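Local coordinates for Nrps/pks (Streptomyces albus, PDB 4OPF), which probably accepts and passes on the growing polyketide chain, as a ketosynthase domain of the AT-less modular synthase that builds oxazolomycin, at residues Y291-A296 / G325-N330; T158-A163 / S395-G400; R17-P22 / T222-V227; K250-N255 / A403-A408; A10-S15 / C93-A98. All coordinates share one frame; numbering follows the deposited sequence.

Interaction 1: Y291-A296 / G325-N330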
# COMPACT_ATOMS: atom_id res chain seq x y z
N TYR A 291 -14.01 9.14 22.99
CA TYR A 291 -13.84 10.31 22.15
C TYR A 291 -13.59 9.87 20.71
O TYR A 291 -12.87 8.91 20.48
CB TYR A 291 -12.62 11.09 22.62
CG TYR A 291 -12.35 12.38 21.88
CD1 TYR A 291 -12.96 13.53 22.29
CD2 TYR A 291 -11.51 12.44 20.75
CE1 TYR A 291 -12.76 14.74 21.66
CE2 TYR A 291 -11.31 13.65 20.08
CZ TYR A 291 -11.91 14.79 20.56
OH TYR A 291 -11.74 16.04 19.98
N ILE A 292 -14.19 10.56 19.75
CA ILE A 292 -13.95 10.35 18.34
C ILE A 292 -13.53 11.68 17.69
O ILE A 292 -14.26 12.67 17.73
CB ILE A 292 -15.20 9.84 17.67
CG1 ILE A 292 -15.66 8.55 18.38
CG2 ILE A 292 -14.99 9.59 16.20
CD1 ILE A 292 -16.89 7.99 17.81
N GLU A 293 -12.34 11.68 17.11
CA GLU A 293 -11.93 12.68 16.14
C GLU A 293 -12.62 12.33 14.80
O GLU A 293 -12.22 11.42 14.09
CB GLU A 293 -10.42 12.69 16.02
CG GLU A 293 -9.83 13.52 14.84
CD GLU A 293 -9.88 15.03 15.03
OE1 GLU A 293 -10.19 15.46 16.19
OE2 GLU A 293 -9.62 15.80 14.01
N THR A 294 -13.63 13.12 14.46
CA THR A 294 -14.54 12.85 13.39
C THR A 294 -13.90 13.23 12.05
O THR A 294 -12.95 13.98 11.98
CB THR A 294 -15.83 13.70 13.54
OG1 THR A 294 -15.50 15.10 13.52
CG2 THR A 294 -16.55 13.39 14.82
N ASN A 295 -14.50 12.73 10.98
CA ASN A 295 -14.14 13.11 9.64
C ASN A 295 -14.37 14.58 9.37
O ASN A 295 -13.52 15.26 8.81
CB ASN A 295 -14.92 12.31 8.64
CG ASN A 295 -14.48 12.62 7.23
OD1 ASN A 295 -13.30 12.56 6.92
ND2 ASN A 295 -15.41 13.02 6.40
N ALA A 296 -15.53 15.05 9.75
CA ALA A 296 -15.82 16.47 9.72
C ALA A 296 -15.68 17.07 8.34
O ALA A 296 -14.87 17.94 8.09
CB ALA A 296 -14.94 17.20 10.74
N GLY A 325 -15.02 15.50 18.28
CA GLY A 325 -14.21 16.62 17.91
C GLY A 325 -13.64 16.61 16.49
O GLY A 325 -13.93 15.74 15.65
N SER A 326 -12.87 17.66 16.22
CA SER A 326 -12.15 17.83 14.97
C SER A 326 -11.05 18.86 15.09
O SER A 326 -11.32 19.95 15.61
CB SER A 326 -13.16 18.35 13.90
OG SER A 326 -12.47 18.63 12.69
N VAL A 327 -9.89 18.63 14.45
CA VAL A 327 -8.81 19.61 14.41
C VAL A 327 -9.03 20.65 13.36
O VAL A 327 -8.29 21.64 13.32
CB VAL A 327 -7.41 19.03 14.07
CG1 VAL A 327 -6.95 18.17 15.18
CG2 VAL A 327 -7.39 18.17 12.82
N LYS A 328 -9.94 20.41 12.45
CA LYS A 328 -10.02 21.29 11.27
C LYS A 328 -10.35 22.76 11.59
O LYS A 328 -9.81 23.65 10.96
CB LYS A 328 -11.00 20.75 10.26
CG LYS A 328 -10.54 19.44 9.68
CD LYS A 328 -11.44 19.02 8.54
CE LYS A 328 -11.15 17.57 8.17
NZ LYS A 328 -12.10 17.22 7.07
N PRO A 329 -11.23 23.03 12.56
CA PRO A 329 -11.42 24.45 12.90
C PRO A 329 -10.15 25.07 13.51
O PRO A 329 -10.00 26.28 13.44
CB PRO A 329 -12.54 24.41 13.94
CG PRO A 329 -13.24 23.12 13.66
CD PRO A 329 -12.13 22.17 13.32
N ASN A 330 -9.23 24.28 14.06
CA ASN A 330 -8.00 24.80 14.62
C ASN A 330 -6.91 25.03 13.56
O ASN A 330 -6.17 25.99 13.67
CB ASN A 330 -7.41 23.83 15.63
CG ASN A 330 -8.38 23.44 16.75
OD1 ASN A 330 -9.27 22.58 16.57
ND2 ASN A 330 -8.17 24.00 17.91
O HOH W 1 -11.49 16.26 11.69
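Glu293 and Gly325 form a parallel bridge with their CA atoms 4.9 Å apart, flanked by backbone bonds from Gly325 N to Ile292 O and from Thr294 N to Gly325 O. Glycine suits the bridge because a CB there would collide with Tyr291 OH, which already lies 3.3 Å from Gly325 CA while its hydrogen bond goes to Lys345. Gly325 O is gripped twice: Thr294 OG1 donates to it at 2.7 Å, coming from the face of the carbonyl plane opposite to that used by Thr294 N. Glu293 sends its CG anti to the backbone N (chi1 169°) and then bends at chi2, which carries the carboxylate across to the turn. There OE2 takes Val327 N on its syn lone pair at 2.9 Å, and OE1 makes a salt bridge with Lys345. A water joins Ser326 OG (2.8 Å) to Glu293 OE2 and Thr294 O, and Ser326 OG also accepts from Lys328 N, capping the turn into helix 328-331. The extended Lys328 chain brings NZ to 3.0 Å from Asn295 O, almost end-on, and to 3.0 Å from Ala296 O, above that carbonyl's plane. Two carbonyls thus fix Lys328 NZ beside Asn295, whose OD1 accepts from Phe396 N and which stands where elongating ketosynthases carry a histidine of their Cys-His-His triad; its absence is consistent with a domain that does not condense.

Interaction 2: T158-A163 / S395-G400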
# COMPACT_ATOMS: atom_id res chain seq x y z
N THR A 158 -4.62 8.74 -1.05
CA THR A 158 -6.07 8.54 -1.04
C THR A 158 -6.65 9.79 -0.41
O THR A 158 -7.60 9.72 0.37
CB THR A 158 -6.50 7.29 -0.25
OG1 THR A 158 -5.93 7.31 1.05
CG2 THR A 158 -6.09 5.99 -0.92
N ALA A 159 -6.08 10.93 -0.77
CA ALA A 159 -6.54 12.26 -0.32
C ALA A 159 -6.49 12.34 1.19
O ALA A 159 -5.45 11.97 1.79
CB ALA A 159 -7.92 12.59 -0.91
N CYS A 160 -7.60 12.72 1.84
CA CYS A 160 -7.54 13.03 3.27
C CYS A 160 -7.32 11.80 4.12
O CYS A 160 -6.83 11.90 5.26
CB CYS A 160 -8.81 13.77 3.72
SG CYS A 160 -10.32 12.77 3.60
N SER A 161 -7.63 10.62 3.58
CA SER A 161 -7.41 9.38 4.33
C SER A 161 -6.00 8.77 4.13
O SER A 161 -5.70 7.77 4.73
CB SER A 161 -8.47 8.34 3.98
OG SER A 161 -8.42 8.09 2.60
N SER A 162 -5.13 9.43 3.39
CA SER A 162 -3.83 8.85 3.00
C SER A 162 -3.02 8.38 4.21
O SER A 162 -2.48 7.29 4.18
CB SER A 162 -3.00 9.85 2.25
OG SER A 162 -3.64 10.23 1.04
N ALA A 163 -2.92 9.20 5.24
CA ALA A 163 -2.10 8.83 6.40
C ALA A 163 -2.66 7.66 7.21
O ALA A 163 -1.90 6.86 7.76
CB ALA A 163 -1.86 10.02 7.32
N SER A 395 -11.35 9.00 8.87
CA SER A 395 -11.12 9.78 7.68
C SER A 395 -11.84 9.17 6.49
O SER A 395 -11.53 8.06 6.12
CB SER A 395 -9.61 9.82 7.42
OG SER A 395 -9.34 10.72 6.38
N PHE A 396 -12.80 9.90 5.91
CA PHE A 396 -13.66 9.40 4.88
C PHE A 396 -13.46 10.35 3.70
O PHE A 396 -13.86 11.48 3.75
CB PHE A 396 -15.10 9.44 5.29
CG PHE A 396 -15.43 8.76 6.59
CD1 PHE A 396 -14.75 7.67 7.07
CD2 PHE A 396 -16.49 9.21 7.31
CE1 PHE A 396 -15.13 7.04 8.23
CE2 PHE A 396 -16.87 8.62 8.47
CZ PHE A 396 -16.20 7.53 8.95
N ALA A 397 -12.75 9.90 2.68
CA ALA A 397 -12.32 10.74 1.58
C ALA A 397 -13.33 10.72 0.46
O ALA A 397 -13.93 9.72 0.19
CB ALA A 397 -10.98 10.23 1.08
N ASP A 398 -13.48 11.86 -0.21
CA ASP A 398 -14.31 11.97 -1.42
C ASP A 398 -14.04 10.92 -2.50
O ASP A 398 -14.99 10.33 -3.04
CB ASP A 398 -14.21 13.39 -2.01
CG ASP A 398 -15.14 14.39 -1.31
OD1 ASP A 398 -16.05 13.96 -0.55
OD2 ASP A 398 -14.94 15.61 -1.52
N GLY A 399 -12.76 10.66 -2.77
CA GLY A 399 -12.37 9.51 -3.62
C GLY A 399 -13.01 8.12 -3.39
O GLY A 399 -13.03 7.31 -4.28
N GLY A 400 -13.57 7.83 -2.22
CA GLY A 400 -14.19 6.51 -2.03
C GLY A 400 -13.60 5.82 -0.83
O GLY A 400 -14.24 4.98 -0.23
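Cys160 and Ala397 meet at the heart of this contact, the sulphur SG lying 3.5 Å from Ala397 CA and about as far from its CB. With chi1 at 66°, SG sits between the backbone N and the carbonyl carbon, which points SG at the end of strand 390-396. Next to it, Ser395 OG comes within 3.0 Å of Cys160 O, a weak hydrogen bond whose proton also has Glu338 as a possible acceptor, and it lies 3.1 Å from Ser161 CA. A serine fits this narrow spot, being small and able to use either partner.

Ala397 CB also closes on Thr158 O at 3.5 Å and on Ser161 OG at 3.7 Å. Ser161 OG in turn donates to Thr158 O at 2.9 Å, closing the bend before helix 162-175. With an alanine in place of Ser161, the Thr158 carbonyl is likely to lose this donor and a gap to open against Ala397.

Toward Asp398 and Gly399 the fit slackens. Ala159 CB stands 4.3 Å from Ala397 CB, and the type I turn from Ala397 to Gly400 exposes its two middle residues, Asp398 (poorly ordered) and Gly399.

The Thr-Ala-Cys-Ser-Ser bend entering a buried helix is the nucleophile elbow of the ketosynthase site, and the glycine-rich turn between strands 390-396 and 401-408 lies opposite it, as in thiolase-fold ketosynthases; Cys160 holds the position of the acyl-accepting cysteine in relatives.

Interaction 3: R17-P22 / T222-V227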
# COMPACT_ATOMS: atom_id res chain seq x y z
N ARG A 17 4.41 19.08 12.69
CA ARG A 17 4.44 20.50 12.49
C ARG A 17 3.16 20.87 11.80
O ARG A 17 2.84 20.27 10.80
CB ARG A 17 5.64 20.83 11.60
CG ARG A 17 6.05 22.24 11.63
CD ARG A 17 7.31 22.57 10.83
NE ARG A 17 8.36 21.56 10.99
CZ ARG A 17 9.61 21.68 10.47
NH1 ARG A 17 10.50 20.72 10.64
NH2 ARG A 17 9.96 22.79 9.78
N PHE A 18 2.41 21.85 12.31
CA PHE A 18 1.11 22.23 11.76
C PHE A 18 0.96 23.74 11.85
O PHE A 18 1.74 24.39 12.53
CB PHE A 18 0.00 21.53 12.57
CG PHE A 18 0.07 20.04 12.48
CD1 PHE A 18 -0.33 19.40 11.34
CD2 PHE A 18 0.58 19.30 13.51
CE1 PHE A 18 -0.23 18.01 11.22
CE2 PHE A 18 0.69 17.92 13.41
CZ PHE A 18 0.29 17.27 12.25
N PRO A 19 -0.00 24.32 11.13
CA PRO A 19 -0.18 25.77 11.22
C PRO A 19 -0.33 26.21 12.66
O PRO A 19 -1.01 25.56 13.43
CB PRO A 19 -1.45 26.02 10.40
CG PRO A 19 -1.48 24.87 9.43
CD PRO A 19 -0.95 23.70 10.19
N GLY A 20 0.38 27.24 13.05
CA GLY A 20 0.39 27.75 14.40
C GLY A 20 1.13 26.85 15.37
O GLY A 20 1.12 27.12 16.56
N ALA A 21 1.80 25.79 14.89
CA ALA A 21 2.40 24.81 15.81
C ALA A 21 3.69 24.18 15.26
O ALA A 21 3.62 23.12 14.66
CB ALA A 21 1.37 23.71 16.10
N PRO A 22 4.86 24.81 15.51
CA PRO A 22 6.13 24.32 14.99
C PRO A 22 6.63 22.99 15.52
O PRO A 22 7.54 22.43 14.93
CB PRO A 22 7.16 25.41 15.41
CG PRO A 22 6.34 26.60 15.79
CD PRO A 22 5.03 26.06 16.29
N THR A 222 -10.40 26.03 4.82
CA THR A 222 -9.15 26.49 4.24
C THR A 222 -8.19 25.27 4.04
O THR A 222 -7.91 24.56 5.00
CB THR A 222 -8.41 27.52 5.12
OG1 THR A 222 -9.34 28.33 5.83
CG2 THR A 222 -7.48 28.46 4.25
N PRO A 223 -7.72 25.06 2.82
CA PRO A 223 -6.61 24.12 2.67
C PRO A 223 -5.44 24.58 3.52
O PRO A 223 -5.23 25.79 3.72
CB PRO A 223 -6.27 24.19 1.17
CG PRO A 223 -7.52 24.69 0.52
CD PRO A 223 -8.09 25.68 1.53
N ALA A 224 -4.75 23.60 4.09
CA ALA A 224 -3.68 23.82 5.01
C ALA A 224 -2.50 22.86 4.75
O ALA A 224 -2.62 21.86 4.07
CB ALA A 224 -4.18 23.61 6.42
N GLU A 225 -1.39 23.16 5.39
CA GLU A 225 -0.18 22.39 5.30
C GLU A 225 -0.06 21.64 6.58
O GLU A 225 -0.73 21.95 7.57
CB GLU A 225 1.00 23.31 5.07
CG GLU A 225 0.89 23.99 3.73
CD GLU A 225 2.12 24.81 3.39
OE1 GLU A 225 2.73 25.45 4.31
OE2 GLU A 225 2.47 24.83 2.19
N GLY A 226 0.77 20.62 6.56
CA GLY A 226 1.10 19.89 7.76
C GLY A 226 2.00 18.69 7.49
O GLY A 226 2.10 18.20 6.36
N VAL A 227 2.63 18.22 8.56
CA VAL A 227 3.42 17.00 8.55
C VAL A 227 3.42 16.36 9.93
O VAL A 227 3.48 17.03 10.98
CB VAL A 227 4.87 17.27 8.05
CG1 VAL A 227 5.55 18.30 8.92
CG2 VAL A 227 5.74 16.01 7.98
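Phe18 lies across the start of strand 226-234, beside the antiparallel hydrogen-bonded pair of Arg17 and Val227. That pair is joined by Arg17 N to Val227 O at 2.8 Å and Val227 N to Arg17 O at 3.0 Å. From CB the Phe18 side chain turns back over the neighbouring strand, because its CG is anti to the carbonyl carbon (chi1 -62°). CD1 then passes 3.9 Å from Gly226 CA. Farther out, CE1 and CE2 straddle Val227 O, and at the tip CZ is 3.4 Å from that same oxygen, which stands over one ring face. Gly226 suits this course, since a CB there would strike CD1. An alanine in place of Phe18 removes the ring, and would probably leave a gap above Gly226 and Val227 O and strip Tyr27 of its aromatic neighbour.

Pro19 follows, lacking the N-H that could continue the pairing; its CD instead rests 3.2 Å from Glu225 O, and CG touches Ala224 CB. Phe18 to Ala21 is a type II turn, in which Gly20 supplies the positive phi. On the other side of the sheet, Arg17 CB packs 3.7 Å from Val227 CG1, while its guanidinium runs on to salt bridges with Glu86 and Glu87.

Strand 9-17 and strand 226-234 are thus joined where one ends and the other begins. Helix 79-95 covers the Arg17 and Val227 side, and Ile331 of helix 328-331 packs on Phe18 and Pro19.

Interaction 4: K250-N255 / A403-A408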
# COMPACT_ATOMS: atom_id res chain seq x y z
N LYS A 250 -4.99 -0.08 18.59
CA LYS A 250 -5.66 -1.33 18.93
C LYS A 250 -6.26 -1.95 17.69
O LYS A 250 -6.31 -3.13 17.60
CB LYS A 250 -6.81 -1.11 19.91
CG LYS A 250 -6.45 -0.44 21.21
CD LYS A 250 -5.74 -1.36 22.10
CE LYS A 250 -6.75 -2.26 22.78
NZ LYS A 250 -5.95 -3.40 23.26
N GLY A 251 -6.74 -1.12 16.75
CA GLY A 251 -7.33 -1.63 15.51
C GLY A 251 -7.49 -0.51 14.50
O GLY A 251 -7.62 0.67 14.85
N ILE A 252 -7.32 -0.86 13.25
CA ILE A 252 -7.50 0.06 12.13
C ILE A 252 -8.11 -0.69 10.96
O ILE A 252 -7.77 -1.86 10.75
CB ILE A 252 -6.21 0.79 11.78
CG1 ILE A 252 -6.46 1.66 10.56
CG2 ILE A 252 -5.09 -0.20 11.52
CD1 ILE A 252 -5.48 2.72 10.42
N ALA A 253 -9.06 -0.06 10.26
CA ALA A 253 -9.70 -0.67 9.13
C ALA A 253 -9.84 0.34 8.02
O ALA A 253 -9.90 1.54 8.29
CB ALA A 253 -11.07 -1.15 9.50
N VAL A 254 -9.87 -0.17 6.78
CA VAL A 254 -9.99 0.63 5.58
C VAL A 254 -11.01 -0.05 4.70
O VAL A 254 -11.02 -1.26 4.59
CB VAL A 254 -8.66 0.73 4.86
CG1 VAL A 254 -8.78 1.41 3.48
CG2 VAL A 254 -7.69 1.50 5.72
N ASN A 255 -11.83 0.71 4.00
CA ASN A 255 -12.72 0.10 3.01
C ASN A 255 -12.97 1.15 1.93
O ASN A 255 -12.28 2.19 1.86
CB ASN A 255 -14.02 -0.48 3.64
CG ASN A 255 -15.03 0.61 4.09
OD1 ASN A 255 -14.88 1.77 3.78
ND2 ASN A 255 -16.06 0.20 4.77
N ALA A 403 -11.39 5.19 6.33
CA ALA A 403 -10.52 4.59 7.29
C ALA A 403 -10.93 4.99 8.69
O ALA A 403 -11.42 6.11 8.88
CB ALA A 403 -9.11 5.03 7.02
N HIS A 404 -10.68 4.10 9.66
CA HIS A 404 -11.02 4.37 11.04
C HIS A 404 -10.06 3.63 11.94
O HIS A 404 -9.78 2.46 11.73
CB HIS A 404 -12.46 3.91 11.28
CG HIS A 404 -13.05 4.29 12.61
ND1 HIS A 404 -13.55 5.55 12.89
CD2 HIS A 404 -13.31 3.55 13.72
CE1 HIS A 404 -14.02 5.58 14.12
NE2 HIS A 404 -13.93 4.37 14.63
N ALA A 405 -9.54 4.31 12.94
CA ALA A 405 -8.56 3.74 13.84
C ALA A 405 -9.02 3.92 15.27
O ALA A 405 -9.59 4.97 15.62
CB ALA A 405 -7.21 4.42 13.64
N VAL A 406 -8.72 2.92 16.10
CA VAL A 406 -9.02 2.91 17.53
C VAL A 406 -7.71 2.85 18.31
O VAL A 406 -6.89 1.98 18.07
CB VAL A 406 -9.90 1.69 17.89
CG1 VAL A 406 -10.19 1.65 19.38
CG2 VAL A 406 -11.21 1.76 17.14
N LEU A 407 -7.53 3.80 19.23
CA LEU A 407 -6.33 3.98 20.03
C LEU A 407 -6.63 4.01 21.55
O LEU A 407 -7.73 4.41 21.96
CB LEU A 407 -5.71 5.28 19.61
CG LEU A 407 -5.26 5.33 18.16
CD1 LEU A 407 -5.60 6.66 17.57
CD2 LEU A 407 -3.75 5.16 18.17
N ALA A 408 -5.66 3.53 22.35
CA ALA A 408 -5.77 3.39 23.79
C ALA A 408 -4.61 4.11 24.44
O ALA A 408 -3.48 4.14 23.89
CB ALA A 408 -5.77 1.93 24.21
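Ile252 and Ala405 face each other in a non-hydrogen-bonded pair of two antiparallel strands whose axes approach to 4.7 Å at 176°. The backbone bonds come first. Ala253 and His404 exchange N-H and C=O in both directions, at 3.0 Å for Ala253 N to His404 O, and Val406 N gives Gly251 O a nearly straight bond of 2.8 Å. At the far end Val406 O receives two donors, Lys250 N at 2.9 Å and, weakly, Gly251 N. This is a classic beta bulge, with one extra residue on the 250-255 strand. Weaker CA-H...O contacts, such as Ile252 CA to His404 O, fill the intervals.

Apolar contacts line one face. Ile252 has CG1 anti to the backbone N (chi1 177°), so the branch rises off the sheet and leans over to the next strand, CD1 lying 4.0 Å from Ala405 CB, and Val254 CG2 stands 4.0 Å from Ala403 CB. The alanines are short enough for the strand pair to sit close under helix 162-175, where Leu164 and Leu167 pack. At the bulge, Lys250 lays CG and CD alongside Ala408 CB, both at 3.9 Å.

Polar tips turn to partners elsewhere. Lys250 NZ pairs with Asp8, while the His404 imidazole, on the face with Ala253 and Val406, uses ND1 with Ser394 and NE2 with Tyr314.

Strands buried between helix 268-282 on one face and helices 162-175 and 338-352 on the other are the layered alpha-beta architecture of the thiolase fold.

Interaction 5: A10-S15 / C93-A98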
# COMPACT_ATOMS: atom_id res chain seq x y z
N ALA A 10 2.49 -0.19 19.70
CA ALA A 10 2.88 1.01 20.42
C ALA A 10 3.34 2.13 19.50
O ALA A 10 4.07 1.90 18.53
CB ALA A 10 4.01 0.68 21.37
N VAL A 11 2.92 3.35 19.81
CA VAL A 11 3.51 4.54 19.24
C VAL A 11 4.68 4.87 20.14
O VAL A 11 4.46 5.28 21.26
CB VAL A 11 2.52 5.68 19.27
CG1 VAL A 11 3.15 6.95 18.71
CG2 VAL A 11 1.30 5.28 18.47
N VAL A 12 5.91 4.62 19.69
CA VAL A 12 7.07 4.83 20.49
C VAL A 12 7.77 6.15 20.23
O VAL A 12 8.72 6.48 20.94
CB VAL A 12 8.08 3.68 20.40
CG1 VAL A 12 7.39 2.35 20.70
CG2 VAL A 12 8.78 3.61 19.04
N GLY A 13 7.33 6.90 19.22
CA GLY A 13 7.89 8.19 19.00
C GLY A 13 7.07 8.96 18.00
O GLY A 13 6.39 8.36 17.15
N MSE A 14 7.11 10.29 18.09
CA MSE A 14 6.33 11.09 17.19
C MSE A 14 6.86 12.47 17.10
O MSE A 14 7.43 12.99 18.04
CB MSE A 14 4.87 11.15 17.65
CG MSE A 14 4.76 11.66 19.10
SE MSE A 14 2.87 11.46 19.79
CE MSE A 14 2.00 11.22 18.18
N SER A 15 6.59 13.09 15.97
CA SER A 15 6.93 14.46 15.72
C SER A 15 5.95 15.00 14.73
O SER A 15 5.28 14.25 14.00
CB SER A 15 8.30 14.58 15.09
OG SER A 15 8.70 15.96 15.16
N CYS A 93 14.42 11.09 17.41
CA CYS A 93 14.80 11.82 18.64
C CYS A 93 13.76 11.64 19.75
O CYS A 93 14.10 11.31 20.89
CB CYS A 93 14.92 13.31 18.35
SG CYS A 93 16.40 13.56 17.30
N ASP A 94 12.50 11.85 19.42
CA ASP A 94 11.44 11.74 20.44
C ASP A 94 11.38 10.33 21.04
O ASP A 94 11.12 10.18 22.22
CB ASP A 94 10.08 12.08 19.83
CG ASP A 94 8.92 11.91 20.82
OD1 ASP A 94 8.86 12.71 21.77
OD2 ASP A 94 8.09 10.98 20.65
N ALA A 95 11.60 9.30 20.21
CA ALA A 95 11.59 7.90 20.63
C ALA A 95 12.82 7.52 21.44
O ALA A 95 12.86 6.46 22.06
CB ALA A 95 11.51 6.96 19.42
N GLY A 96 13.83 8.37 21.39
CA GLY A 96 15.07 8.14 22.08
C GLY A 96 16.07 7.32 21.30
O GLY A 96 17.00 6.79 21.90
N TYR A 97 15.95 7.24 19.97
CA TYR A 97 16.90 6.46 19.14
C TYR A 97 17.72 7.43 18.29
O TYR A 97 17.15 8.32 17.66
CB TYR A 97 16.20 5.46 18.19
CG TYR A 97 15.63 4.28 18.89
CD1 TYR A 97 14.34 4.30 19.38
CD2 TYR A 97 16.40 3.15 19.10
CE1 TYR A 97 13.81 3.21 20.08
CE2 TYR A 97 15.89 2.03 19.77
CZ TYR A 97 14.61 2.07 20.28
OH TYR A 97 14.12 1.00 20.97
N ALA A 98 19.02 7.26 18.25
CA ALA A 98 19.86 7.99 17.28
C ALA A 98 19.74 7.22 15.95
O ALA A 98 19.50 6.03 15.95
CB ALA A 98 21.33 8.03 17.76
O HOH W 2 10.76 5.03 22.54
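Asp94 sets its CG anti to the backbone N (chi1 177°) and turns its carboxylate to the backbone of Met14, at the point where helix 79-95 ends in a Schellman motif against a bulged strand of the thiolase fold. OD2 accepts from Met14 N at 2.8 Å, met on its anti side and 33° out of the carboxylate plane. The same oxygen is bonded to His246, and OD1 makes a salt bridge with Arg244, so one short acid ties the helix end to two further basic residues. Aspartate suits the place because its reach is short: CB lies 3.3 Å from Met14 O. The side chain of Met14, present as selenomethionine, runs alongside that of Asp94 in the same direction, its CG 3.7 Å from OD2.

Gly13 lies so close to the helix that a CB would collide with Ala95 CB, and its CA is 3.2 Å from Asp94 OD2. Val12 and Gly13 both face Leu231 in a classic beta bulge, which turns the Val12 carbonyl to the helix end. Ala95 answers with a small methyl, 3.2 Å from Val12 O, and its CA makes a CA-H...O contact with the same oxygen. Gly96 leaves the helix with positive phi. Its N bonds back to Cys93 O, while the Ala95 carbonyl takes a water at 2.6 Å that also donates to Val12 O, 3.0 Å away.

How the interactions relate
From the N terminus, strand 9-17 opens both interaction 5 and interaction 3. Interaction 5 closes first, on the end of helix 79-95; interaction 3 closes only on strand 226-234, and the two cross in the sense that interaction 3 opens before interaction 5 closes. Interaction 2 opens at the head of helix 162-175 and closes at the end of strand 390-396, crossing both interaction 3 and interaction 4. Interaction 1 nests inside both interaction 2 and interaction 4. At their meeting points Asn295 OD1 bonds Phe396 N, and Ser395 O pairs with Ala403 N, so interactions 1, 2 and 4 are linked through neighbouring strands 291-293, 390-396 and 401-408, whereas interaction 5 lies across the chain's centre from interactions 1 and 2.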